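Side-chain contacts in carbohydrate kinase, FGGY (Rhodospirillum rubrum, PDB 3IFR), which probably phosphorylates the sugar D-xylulose, as a D-xylulokinase of the FGGY family of carbohydrate kinases: residues 10-15 against 19-24; 81-86 against 439-444. One frame throughout, in Å; residues are numbered along the deposited sequence.

The two contacts illustrate how a single sheet is held within a strand pair and across to a distant helix. Contact 1 closes first along the chain, as the hairpin of strands 8-14 and 18-25; contact 2 joins strand 77-84 to helix 437-448, more than 350 residues further on. Their centres lie about 7 Å apart, because strands 8-14 and 77-84 are parallel neighbours in the same mixed sheet, linked by probable hydrogen bonds such as T83 N to L12 O (2.9 Å). Helix 437-448 also touches the hairpin through I22. A helix from the C-terminal half of the protein thus packs on the sheet built by the N-terminal half.

Contact 1 (10-15 against 19-24); sequences IGLDIG and TIAILV
The beta hairpin of strands 8-14 and 18-25 is the first element of the N-terminal sheet along the chain, and its sequence fits the first phosphate-binding hairpin of the actin-like ATPase clan. G11 with I22 and D13 with I20 are its hydrogen-bonded pairs. I22 N reaches G11 O at 2.8 Å, and D13 N reaches I20 O at 2.6 Å; both donors arrive almost in line with the carbonyl they meet. The other two donors come in off the carbonyl axis, tilted somewhat from its plane: I20 N to D13 O is 3.0 Å, whereas G11 N to I22 O, at 3.2 Å, is also bent at the hydrogen (141°).

Side chains alternate between the two faces. On the face carrying I10, L12, T19, A21 and L23, I10 CG1 meets L23 CD1 at 3.6 Å, the two side chains slanting across one another. Within the next non-hydrogen-bonded pair here, L12 with A21, L12 CD1 lies 3.9 Å from A21 CB and also touches T19 CG2. T19 (chi1 -60°) sends this methyl away from its own backbone N to pass obliquely over the end of L12, while OG1 is left for polar partners: N58, and a water at 2.6 Å from T19 OG1 that donates to G15 O. Helix 52-70 covers this face.

On the other face G11 has no side chain, and I22 spreads over its backbone. With chi1 at 69°, I22 CG1 sits between its own backbone N and carbonyl carbon, 3.8 Å from G11 O.

The chemistry is thus divided: the backbone polar groups of these pairs satisfy one another, the face of I10, L12, A21 and L23 is largely apolar and takes helix 52-70, and the other sets the acid of D13 beside I22 under helix 437-448.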
loop_
_atom_site.group_PDB
_atom_site.type_symbol
_atom_site.label_atom_id
_atom_site.label_comp_id
_atom_site.label_asym_id
_atom_site.label_seq_id
_atom_site.Cartn_x
_atom_site.Cartn_y
_atom_site.Cartn_z
ATOM N N ILE A 10 -13.367 -14.817 -7.215
ATOM C CA ILE A 10 -13.701 -13.395 -7.018
ATOM C C ILE A 10 -12.744 -12.665 -6.091
ATOM O O ILE A 10 -12.410 -13.171 -5.027
ATOM C CB ILE A 10 -15.106 -13.226 -6.419
ATOM C CG1 ILE A 10 -16.202 -13.579 -7.425
ATOM C CG2 ILE A 10 -15.339 -11.803 -5.853
ATOM C CD1 ILE A 10 -17.544 -13.602 -6.771
ATOM N N GLY A 11 -12.337 -11.463 -6.484
ATOM C CA GLY A 11 -11.686 -10.557 -5.549
ATOM C C GLY A 11 -12.540 -9.326 -5.269
ATOM O O GLY A 11 -13.152 -8.734 -6.178
ATOM N N LEU A 12 -12.572 -8.925 -4.000
ATOM C CA LEU A 12 -13.314 -7.777 -3.554
ATOM C C LEU A 12 -12.325 -6.822 -2.852
ATOM O O LEU A 12 -11.537 -7.239 -2.007
ATOM C CB LEU A 12 -14.390 -8.247 -2.570
ATOM C CG LEU A 12 -15.178 -7.171 -1.788
ATOM C CD1 LEU A 12 -16.007 -6.295 -2.749
ATOM C CD2 LEU A 12 -16.082 -7.780 -0.744
ATOM N N ASP A 13 -12.375 -5.539 -3.184
ATOM C CA ASP A 13 -11.441 -4.565 -2.615
ATOM C C ASP A 13 -12.211 -3.439 -1.892
ATOM O O ASP A 13 -12.908 -2.623 -2.516
ATOM C CB ASP A 13 -10.519 -4.026 -3.720
ATOM C CG ASP A 13 -9.709 -2.808 -3.282
ATOM O OD1 ASP A 13 -9.520 -2.607 -2.071
ATOM O OD2 ASP A 13 -9.278 -2.038 -4.176
ATOM N N ILE A 14 -12.100 -3.443 -0.568
ATOM C CA ILE A 14 -12.691 -2.432 0.277
ATOM C C ILE A 14 -11.708 -1.269 0.303
ATOM O O ILE A 14 -10.868 -1.152 1.216
ATOM C CB ILE A 14 -12.945 -2.934 1.712
ATOM C CG1 ILE A 14 -14.243 -3.722 1.793
ATOM C CG2 ILE A 14 -13.243 -1.777 2.601
ATOM C CD1 ILE A 14 -14.303 -4.939 0.995
ATOM N N GLY A 15 -11.811 -0.417 -0.715
ATOM C CA GLY A 15 -10.844 0.642 -0.932
ATOM C C GLY A 15 -11.232 1.902 -0.218
ATOM O O GLY A 15 -12.317 1.999 0.347
ATOM N N THR A 19 -15.218 0.772 -3.667
ATOM C CA THR A 19 -15.354 -0.647 -3.388
ATOM C C THR A 19 -15.493 -1.361 -4.714
ATOM O O THR A 19 -16.400 -1.079 -5.472
ATOM C CB THR A 19 -16.602 -0.995 -2.543
ATOM O OG1 THR A 19 -16.557 -0.326 -1.292
ATOM C CG2 THR A 19 -16.673 -2.498 -2.288
ATOM N N ILE A 20 -14.593 -2.294 -4.992
ATOM C CA ILE A 20 -14.448 -2.855 -6.325
ATOM C C ILE A 20 -14.452 -4.346 -6.194
ATOM O O ILE A 20 -13.794 -4.868 -5.303
ATOM C CB ILE A 20 -13.128 -2.426 -6.927
ATOM C CG1 ILE A 20 -13.114 -0.907 -7.124
ATOM C CG2 ILE A 20 -12.907 -3.123 -8.267
ATOM C CD1 ILE A 20 -11.715 -0.342 -7.419
ATOM N N ALA A 21 -15.210 -5.026 -7.041
ATOM C CA ALA A 21 -15.195 -6.487 -7.082
ATOM C C ALA A 21 -14.998 -6.953 -8.514
ATOM O O ALA A 21 -15.541 -6.347 -9.445
ATOM C CB ALA A 21 -16.486 -7.067 -6.572
ATOM N N ILE A 22 -14.287 -8.067 -8.670
ATOM C CA ILE A 22 -14.093 -8.660 -9.986
ATOM C C ILE A 22 -14.352 -10.160 -10.006
ATOM O O ILE A 22 -14.161 -10.869 -8.994
ATOM C CB ILE A 22 -12.669 -8.426 -10.494
ATOM C CG1 ILE A 22 -11.702 -9.244 -9.635
ATOM C CG2 ILE A 22 -12.340 -6.926 -10.435
ATOM C CD1 ILE A 22 -10.228 -8.925 -9.889
ATOM N N LEU A 23 -14.793 -10.623 -11.179
ATOM C CA LEU A 23 -15.011 -12.020 -11.415
ATOM C C LEU A 23 -14.007 -12.419 -12.443
ATOM O O LEU A 23 -13.959 -11.842 -13.544
ATOM C CB LEU A 23 -16.408 -12.265 -11.969
ATOM C CG LEU A 23 -16.786 -13.745 -12.198
ATOM C CD1 LEU A 23 -16.746 -14.556 -10.887
ATOM C CD2 LEU A 23 -18.163 -13.892 -12.848
ATOM N N VAL A 24 -13.212 -13.425 -12.103
ATOM C CA VAL A 24 -12.184 -13.910 -13.010
ATOM C C VAL A 24 -12.472 -15.347 -13.364
ATOM O O VAL A 24 -12.827 -16.167 -12.497
ATOM C CB VAL A 24 -10.816 -13.890 -12.319
ATOM C CG1 VAL A 24 -9.778 -14.538 -13.199
ATOM C CG2 VAL A 24 -10.439 -12.478 -11.881
HETATM O O HOH W 1 -14.654 0.820 0.146
#

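Contact 2 (81-86 against 439-444); sequences CVTGML and VGAAWV
The flat groups at this contact are the carbonyl groups of C81 and A441, and each is met by the other residue's CB rather than by the other plane. A441 CB stands above one face of the C81 carbonyl at its oxygen end, 3.6 Å from C81 O. In return C81 CB comes to 3.1 Å from A441 O, a close approach from well above the plane of that carbonyl. The edges of the strand's peptides are engaged elsewhere: the backbone of C81 is bonded to I10 and L12 of strand 8-14, and V82 to A243 on the opposite side. The helix therefore meets the strand over its peptide faces and its side chains.

The sulfur of C81 and the side chains of T83 and V444 widen the contact. C81 SG, anti to its backbone nitrogen (chi1 176°), extends over the helix surface, where it lies 3.9 Å from A441 CB and 4.0 Å from V444 CB, reaching both residues one turn apart. T83 brings a methyl: CG2 is 3.7 Å from A441 CB, so the small alanine is flanked by C81 and T83, the two strand residues whose side chains point to the helix. With chi1 at 178° T83 turns OG1 away from the alanine methyl, and the hydroxyl is hydrogen-bonded to A243 O of the adjoining strand. The polar group thus finds its partner within the sheet, and the helix receives carbon and sulfur.

The short axes approach to 7.1 Å and run roughly antiparallel, at 152°, a close fit that the small residues C81 and A441 permit. The helix's position and its small-residue run G440-A441-A442 are consistent with the second of the two interdomain helices of the actin-like ATPase clan; V439 touches A252 of helix 245-252, which would be the other.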
loop_
_atom_site.group_PDB
_atom_site.type_symbol
_atom_site.label_atom_id
_atom_site.label_comp_id
_atom_site.label_asym_id
_atom_site.label_seq_id
_atom_site.Cartn_x
_atom_site.Cartn_y
_atom_site.Cartn_z
ATOM N N CYS A 81 -11.751 -13.831 -2.143
ATOM C CA CYS A 81 -10.834 -13.212 -1.172
ATOM C C CYS A 81 -11.148 -11.712 -1.060
ATOM O O CYS A 81 -11.396 -11.014 -2.072
ATOM C CB CYS A 81 -9.362 -13.460 -1.535
ATOM S SG CYS A 81 -8.138 -12.623 -0.454
ATOM N N VAL A 82 -11.159 -11.215 0.167
ATOM C CA VAL A 82 -11.406 -9.802 0.395
ATOM C C VAL A 82 -10.115 -9.093 0.821
ATOM O O VAL A 82 -9.455 -9.504 1.782
ATOM C CB VAL A 82 -12.461 -9.610 1.499
ATOM C CG1 VAL A 82 -12.780 -8.138 1.687
ATOM C CG2 VAL A 82 -13.751 -10.379 1.171
ATOM N N THR A 83 -9.797 -7.995 0.140
ATOM C CA THR A 83 -8.693 -7.128 0.511
ATOM C C THR A 83 -9.290 -5.704 0.772
ATOM O O THR A 83 -10.491 -5.458 0.542
ATOM C CB THR A 83 -7.659 -7.141 -0.635
ATOM O OG1 THR A 83 -6.555 -6.271 -0.361
ATOM C CG2 THR A 83 -8.313 -6.701 -1.939
ATOM N N GLY A 84 -8.460 -4.792 1.285
ATOM C CA GLY A 84 -8.846 -3.416 1.480
ATOM C C GLY A 84 -7.743 -2.640 2.185
ATOM O O GLY A 84 -6.684 -3.178 2.501
HETATM N N MSE A 85 -7.992 -1.364 2.467
HETATM C CA MSE A 85 -6.978 -0.544 3.134
HETATM C C MSE A 85 -6.701 -1.018 4.584
HETATM O O MSE A 85 -7.553 -1.626 5.222
HETATM C CB MSE A 85 -7.363 0.932 3.048
HETATM C CG MSE A 85 -8.198 1.462 4.216
HETATM SE SE MSE A 85 -10.020 0.719 4.501
HETATM C CE MSE A 85 -11.108 1.806 3.241
ATOM N N LEU A 86 -5.503 -0.760 5.084
ATOM C CA LEU A 86 -5.163 -1.091 6.470
ATOM C C LEU A 86 -4.058 -0.139 6.972
ATOM O O LEU A 86 -3.403 0.552 6.180
ATOM C CB LEU A 86 -4.670 -2.563 6.585
ATOM C CG LEU A 86 -3.284 -2.934 6.026
ATOM C CD1 LEU A 86 -2.833 -4.341 6.456
ATOM C CD2 LEU A 86 -3.249 -2.816 4.489
ATOM N N VAL A 439 -7.406 -7.834 -7.945
ATOM C CA VAL A 439 -6.707 -8.891 -8.673
ATOM C C VAL A 439 -5.761 -9.741 -7.812
ATOM O O VAL A 439 -5.700 -10.981 -7.966
ATOM C CB VAL A 439 -5.878 -8.345 -9.862
ATOM C CG1 VAL A 439 -5.028 -9.476 -10.414
ATOM C CG2 VAL A 439 -6.778 -7.725 -10.929
ATOM N N GLY A 440 -4.975 -9.075 -6.956
ATOM C CA GLY A 440 -4.111 -9.783 -6.027
ATOM C C GLY A 440 -5.023 -10.673 -5.200
ATOM O O GLY A 440 -4.671 -11.796 -4.826
ATOM N N ALA A 441 -6.221 -10.181 -4.909
ATOM C CA ALA A 441 -7.152 -10.964 -4.074
ATOM C C ALA A 441 -7.805 -12.156 -4.789
ATOM O O ALA A 441 -7.838 -13.245 -4.230
ATOM C CB ALA A 441 -8.209 -10.062 -3.374
ATOM N N ALA A 442 -8.296 -11.976 -6.015
ATOM C CA ALA A 442 -8.784 -13.126 -6.774
ATOM C C ALA A 442 -7.693 -14.200 -6.797
ATOM O O ALA A 442 -7.983 -15.385 -6.668
ATOM C CB ALA A 442 -9.143 -12.743 -8.171
ATOM N N TRP A 443 -6.437 -13.775 -6.949
ATOM C CA TRP A 443 -5.359 -14.739 -7.098
ATOM C C TRP A 443 -5.184 -15.623 -5.878
ATOM O O TRP A 443 -4.798 -16.787 -5.989
ATOM C CB TRP A 443 -4.030 -14.073 -7.493
ATOM C CG TRP A 443 -3.250 -14.993 -8.336
ATOM C CD1 TRP A 443 -2.064 -15.639 -8.022
ATOM C CD2 TRP A 443 -3.634 -15.471 -9.626
ATOM N NE1 TRP A 443 -1.684 -16.468 -9.065
ATOM C CE2 TRP A 443 -2.627 -16.379 -10.059
ATOM C CE3 TRP A 443 -4.719 -15.213 -10.467
ATOM C CZ2 TRP A 443 -2.689 -17.006 -11.293
ATOM C CZ3 TRP A 443 -4.775 -15.842 -11.692
ATOM C CH2 TRP A 443 -3.758 -16.723 -12.098
ATOM N N VAL A 444 -5.454 -15.087 -4.705
ATOM C CA VAL A 444 -5.308 -15.888 -3.519
ATOM C C VAL A 444 -6.288 -17.041 -3.540
ATOM O O VAL A 444 -5.981 -18.165 -3.107
ATOM C CB VAL A 444 -5.515 -15.072 -2.261
ATOM C CG1 VAL A 444 -5.638 -15.974 -1.092
ATOM C CG2 VAL A 444 -4.384 -14.075 -2.086
#